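Telomere length regulator taz1 (Schizosaccharomyces pombe, PDB 4ZMI) binds double-stranded telomeric DNA and regulates telomere length and function, here represented by its helical domain. Local coordinates at residues A[1-5]-A[79-83]; A[95-100]-A[228-234]. All coordinates share one frame; numbering follows the deposited sequence.

Interaction 1 (A[1-5]-A[79-83]); sequences SIWDI and SYIRK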
# COMPACT_ATOMS: atom_id res chain seq x y z
N SER A 1 8.11 2.17 15.14
CA SER A 1 7.65 3.55 15.03
C SER A 1 6.38 3.74 15.86
O SER A 1 5.57 2.82 15.97
CB SER A 1 7.39 3.89 13.56
OG SER A 1 6.79 5.16 13.42
N ILE A 2 6.22 4.92 16.45
CA ILE A 2 5.04 5.24 17.24
C ILE A 2 4.17 6.25 16.51
O ILE A 2 4.63 7.30 16.11
CB ILE A 2 5.42 5.81 18.61
CG1 ILE A 2 6.11 4.73 19.43
CG2 ILE A 2 4.18 6.28 19.35
CD1 ILE A 2 6.68 5.23 20.72
N TRP A 3 2.92 5.90 16.31
CA TRP A 3 1.99 6.77 15.61
C TRP A 3 1.61 7.84 16.66
O TRP A 3 1.08 7.51 17.72
CB TRP A 3 0.83 5.93 15.08
CG TRP A 3 -0.18 6.66 14.26
CD1 TRP A 3 -0.12 7.95 13.83
CD2 TRP A 3 -1.42 6.13 13.76
NE1 TRP A 3 -1.23 8.25 13.09
CE2 TRP A 3 -2.04 7.15 13.03
CE3 TRP A 3 -2.04 4.88 13.85
CZ2 TRP A 3 -3.27 6.97 12.40
CZ3 TRP A 3 -3.26 4.71 13.22
CH2 TRP A 3 -3.86 5.74 12.50
N ASP A 4 1.91 9.09 16.35
CA ASP A 4 1.54 10.25 17.15
C ASP A 4 0.07 10.06 17.57
O ASP A 4 -0.81 9.87 16.72
CB ASP A 4 1.81 11.50 16.30
CG ASP A 4 1.68 12.79 17.09
OD1 ASP A 4 0.74 12.90 17.90
OD2 ASP A 4 2.52 13.69 16.90
N ILE A 5 -0.18 10.09 18.88
CA ILE A 5 -1.48 9.68 19.43
C ILE A 5 -2.42 10.85 19.28
O ILE A 5 -3.62 10.68 19.03
CB ILE A 5 -1.44 9.19 20.90
CG1 ILE A 5 -2.76 8.54 21.29
CG2 ILE A 5 -1.11 10.31 21.86
CD1 ILE A 5 -3.06 7.31 20.53
N SER A 79 -2.42 -3.77 10.58
CA SER A 79 -1.71 -4.63 11.52
C SER A 79 -1.32 -3.85 12.77
O SER A 79 -1.35 -4.38 13.86
CB SER A 79 -0.46 -5.25 10.89
OG SER A 79 0.47 -4.26 10.50
N TYR A 80 -0.94 -2.59 12.59
CA TYR A 80 -0.51 -1.78 13.71
C TYR A 80 -1.70 -1.44 14.62
O TYR A 80 -1.65 -1.64 15.82
CB TYR A 80 0.13 -0.51 13.18
CG TYR A 80 0.72 0.42 14.21
CD1 TYR A 80 2.08 0.44 14.44
CD2 TYR A 80 -0.07 1.30 14.90
CE1 TYR A 80 2.64 1.29 15.36
CE2 TYR A 80 0.47 2.17 15.85
CZ TYR A 80 1.83 2.15 16.07
OH TYR A 80 2.37 3.02 16.97
N ILE A 81 -2.77 -0.94 14.01
CA ILE A 81 -4.01 -0.63 14.69
C ILE A 81 -4.59 -1.83 15.43
O ILE A 81 -5.11 -1.68 16.53
CB ILE A 81 -5.05 -0.11 13.71
CG1 ILE A 81 -4.59 1.22 13.12
CG2 ILE A 81 -6.39 0.02 14.38
CD1 ILE A 81 -5.54 1.80 12.12
N ARG A 82 -4.51 -3.02 14.85
CA ARG A 82 -5.02 -4.20 15.54
C ARG A 82 -4.13 -4.60 16.70
O ARG A 82 -4.61 -5.07 17.74
CB ARG A 82 -5.17 -5.39 14.59
CG ARG A 82 -5.63 -6.68 15.28
CD ARG A 82 -5.65 -7.87 14.33
NE ARG A 82 -5.87 -7.43 12.96
CZ ARG A 82 -4.92 -7.38 12.04
NH1 ARG A 82 -3.69 -7.77 12.34
NH2 ARG A 82 -5.21 -6.95 10.82
N LYS A 83 -2.83 -4.39 16.54
CA LYS A 83 -1.85 -4.77 17.56
C LYS A 83 -1.88 -3.93 18.84
O LYS A 83 -1.82 -4.48 19.93
CB LYS A 83 -0.43 -4.74 16.98
CG LYS A 83 0.64 -4.97 18.02
CD LYS A 83 0.54 -6.39 18.55
CE LYS A 83 1.57 -6.67 19.63
NZ LYS A 83 1.78 -8.15 19.76
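Y80 and W3 each swing CG anti to the backbone N (chi1 -176° in both), and since their CB atoms already point across the gap, Y80 reaches the backbone of S1 and W3, while W3 reaches the side chains of Y80 and I81. Y80 extends from its helix with its hydroxyl among the backbone atoms of 1-5. There Y80 OH accepts a nearly straight hydrogen bond from W3 N (3.0 Å, N-H...O angle 163°) and gives a weak one to S1 O at 3.4 Å. Tyrosine suits the place: its ring spans the gap and its OH can accept from one peptide and donate to another. Beside this polar end, W3 CB lies 3.9 Å from Y80 CE2. The indole meets I81 at its six-membered edge, where I81 CG1 lies in the ring plane, 3.7 Å from W3 CZ3. W3 NE1 is satisfied by Y69 O, which helps fix the indole's rotation. The contact ties the N-terminal lead-in of helix 5-35, with D4 as its N-cap bonded to K7 N, to the short helix 78-83. Helix 85-91 adjoins both partners: F91 meets the W3 ring at nearly parallel planes, and Y87 packs edge-to-face with Y80.

Interaction 2 (A[95-100]-A[228-234]); sequences EKPLKS and FKNVRRL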
# COMPACT_ATOMS: atom_id res chain seq x y z
N GLU A 95 -13.42 1.30 10.59
CA GLU A 95 -12.69 0.51 9.60
C GLU A 95 -13.06 0.89 8.17
O GLU A 95 -12.18 1.06 7.33
CB GLU A 95 -12.87 -0.99 9.82
CG GLU A 95 -11.90 -1.82 9.03
CD GLU A 95 -12.20 -3.30 9.08
OE1 GLU A 95 -11.88 -3.94 10.10
OE2 GLU A 95 -12.77 -3.82 8.10
N LYS A 96 -14.35 1.03 7.91
CA LYS A 96 -14.85 1.40 6.58
C LYS A 96 -14.17 2.65 5.99
O LYS A 96 -13.62 2.59 4.90
CB LYS A 96 -16.39 1.54 6.55
CG LYS A 96 -17.17 0.72 7.60
CD LYS A 96 -17.24 1.43 8.97
CE LYS A 96 -18.21 0.73 9.94
NZ LYS A 96 -19.63 1.15 9.75
N PRO A 97 -14.18 3.78 6.71
CA PRO A 97 -13.52 4.93 6.07
C PRO A 97 -12.00 4.82 6.06
O PRO A 97 -11.37 5.48 5.24
CB PRO A 97 -13.94 6.11 6.96
CG PRO A 97 -14.16 5.50 8.28
CD PRO A 97 -14.81 4.17 7.98
N LEU A 98 -11.41 4.02 6.95
CA LEU A 98 -9.96 3.84 6.93
C LEU A 98 -9.57 3.17 5.62
O LEU A 98 -8.61 3.58 4.97
CB LEU A 98 -9.47 3.04 8.14
CG LEU A 98 -9.36 3.87 9.44
CD1 LEU A 98 -9.17 2.98 10.64
CD2 LEU A 98 -8.22 4.91 9.37
N LYS A 99 -10.32 2.15 5.22
CA LYS A 99 -10.06 1.45 3.96
C LYS A 99 -10.10 2.41 2.78
O LYS A 99 -9.31 2.27 1.85
CB LYS A 99 -11.09 0.36 3.72
CG LYS A 99 -11.17 -0.65 4.83
CD LYS A 99 -10.25 -1.83 4.59
CE LYS A 99 -10.48 -2.87 5.67
NZ LYS A 99 -9.63 -4.07 5.48
N SER A 100 -10.99 3.39 2.83
CA SER A 100 -11.08 4.38 1.77
C SER A 100 -9.82 5.23 1.70
O SER A 100 -9.26 5.42 0.62
CB SER A 100 -12.31 5.27 1.93
OG SER A 100 -13.51 4.53 1.76
N PHE A 228 -9.58 -5.72 -0.69
CA PHE A 228 -9.19 -5.24 0.63
C PHE A 228 -10.35 -4.45 1.22
O PHE A 228 -10.72 -4.64 2.37
CB PHE A 228 -7.92 -4.38 0.51
CG PHE A 228 -7.10 -4.25 1.79
CD1 PHE A 228 -5.74 -3.96 1.72
CD2 PHE A 228 -7.66 -4.38 3.05
CE1 PHE A 228 -4.96 -3.82 2.86
CE2 PHE A 228 -6.88 -4.24 4.21
CZ PHE A 228 -5.54 -3.96 4.11
N LYS A 229 -10.96 -3.59 0.39
CA LYS A 229 -12.00 -2.66 0.85
C LYS A 229 -13.31 -3.33 1.31
O LYS A 229 -14.12 -2.69 1.99
CB LYS A 229 -12.30 -1.59 -0.22
CG LYS A 229 -12.85 -0.28 0.34
CD LYS A 229 -12.94 0.84 -0.70
CE LYS A 229 -14.15 0.68 -1.61
NZ LYS A 229 -14.34 1.88 -2.48
N ASN A 230 -13.52 -4.59 0.96
CA ASN A 230 -14.66 -5.31 1.53
C ASN A 230 -14.25 -6.49 2.41
O ASN A 230 -14.96 -7.49 2.50
CB ASN A 230 -15.71 -5.68 0.46
CG ASN A 230 -15.18 -6.64 -0.58
OD1 ASN A 230 -13.97 -6.84 -0.69
ND2 ASN A 230 -16.08 -7.24 -1.35
N VAL A 231 -13.10 -6.36 3.07
CA VAL A 231 -12.63 -7.34 4.04
C VAL A 231 -12.60 -6.71 5.45
O VAL A 231 -12.13 -5.59 5.61
CB VAL A 231 -11.23 -7.84 3.67
CG1 VAL A 231 -10.59 -8.58 4.84
CG2 VAL A 231 -11.30 -8.73 2.46
N ARG A 232 -13.10 -7.43 6.45
CA ARG A 232 -13.05 -6.93 7.82
C ARG A 232 -11.69 -7.21 8.46
O ARG A 232 -11.40 -8.33 8.87
CB ARG A 232 -14.18 -7.51 8.67
CG ARG A 232 -15.13 -6.46 9.20
CD ARG A 232 -16.35 -7.09 9.86
NE ARG A 232 -17.26 -6.07 10.37
CZ ARG A 232 -18.51 -6.30 10.77
NH1 ARG A 232 -19.01 -7.53 10.72
NH2 ARG A 232 -19.26 -5.30 11.22
N ARG A 233 -10.86 -6.18 8.55
CA ARG A 233 -9.50 -6.36 9.04
C ARG A 233 -9.40 -6.22 10.55
O ARG A 233 -8.68 -6.97 11.20
CB ARG A 233 -8.53 -5.42 8.32
CG ARG A 233 -7.79 -6.06 7.15
CD ARG A 233 -7.05 -7.32 7.57
NE ARG A 233 -6.43 -7.99 6.42
CZ ARG A 233 -6.79 -9.19 5.96
NH1 ARG A 233 -7.77 -9.86 6.55
NH2 ARG A 233 -6.17 -9.71 4.91
N LEU A 234 -10.12 -5.25 11.10
CA LEU A 234 -10.08 -5.05 12.55
C LEU A 234 -10.73 -6.22 13.29
O LEU A 234 -11.94 -6.29 13.43
CB LEU A 234 -10.67 -3.69 12.93
CG LEU A 234 -9.86 -2.56 12.27
CD1 LEU A 234 -10.41 -1.18 12.58
CD2 LEU A 234 -8.37 -2.63 12.65
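K99 crosses to the turn after helix 214-229, and its neighbours change from K229 through F228 to V231 along the chain. K99 CB rests 3.9 Å from K229 CG, aliphatic against aliphatic. The chain then bends at chi2 (-91°), which steers the outer carbons past the end of that helix. K99 CD comes within 3.6 Å of F228 O, and the K99 side chain crosses that of F228 at about a right angle; CE approaches V231 O. At the tip, K99 NZ donates a 2.9 Å hydrogen bond to V231 O, standing 34° out of that carbonyl's plane, and a weak one to F228 O, while lying at the F228 ring edge. Lysine is apt here because its ammonium can serve two carbonyls where a helix runs out; F78 adds a cation-pi contact. In this all-helical domain, assigned by sequence to the TRF family, the C-terminal tail thus folds back over the first turns of helix 95-107. One turn before K99, glutamate suits E95's place because its two carboxylate oxygens face adjacent backbone N-H groups: OE1 takes L234 N, modelled implausibly short and so of doubtful length, and OE2 takes R233 N weakly. E95 CB lies 3.7 Å from L234 CD1, the two side chains running past each other in opposite directions.

Overall arrangement
The two contacts fasten opposite ends of the chain to its helical body, interaction 1 the N-terminal lead-in and interaction 2 the C-terminal tail. Interaction 2 lies deeper, its centre about 13 Å from that of the chain against about 16 Å, with K99 and F228 buried; in interaction 1 Y80 and I81 are buried but the 1-5 side is at least partly exposed. Helix 78-83 joins them: I81 CG2 packs 3.7 Å from L234 CD2, and R82 NE bonds weakly to R233 O. At 1-5 a neutral phenol binds backbone beside apolar packing; interaction 2, burying about twice the surface, uses charged side chains. In each, helix side chains engage main-chain groups of a mostly irregular terminal segment.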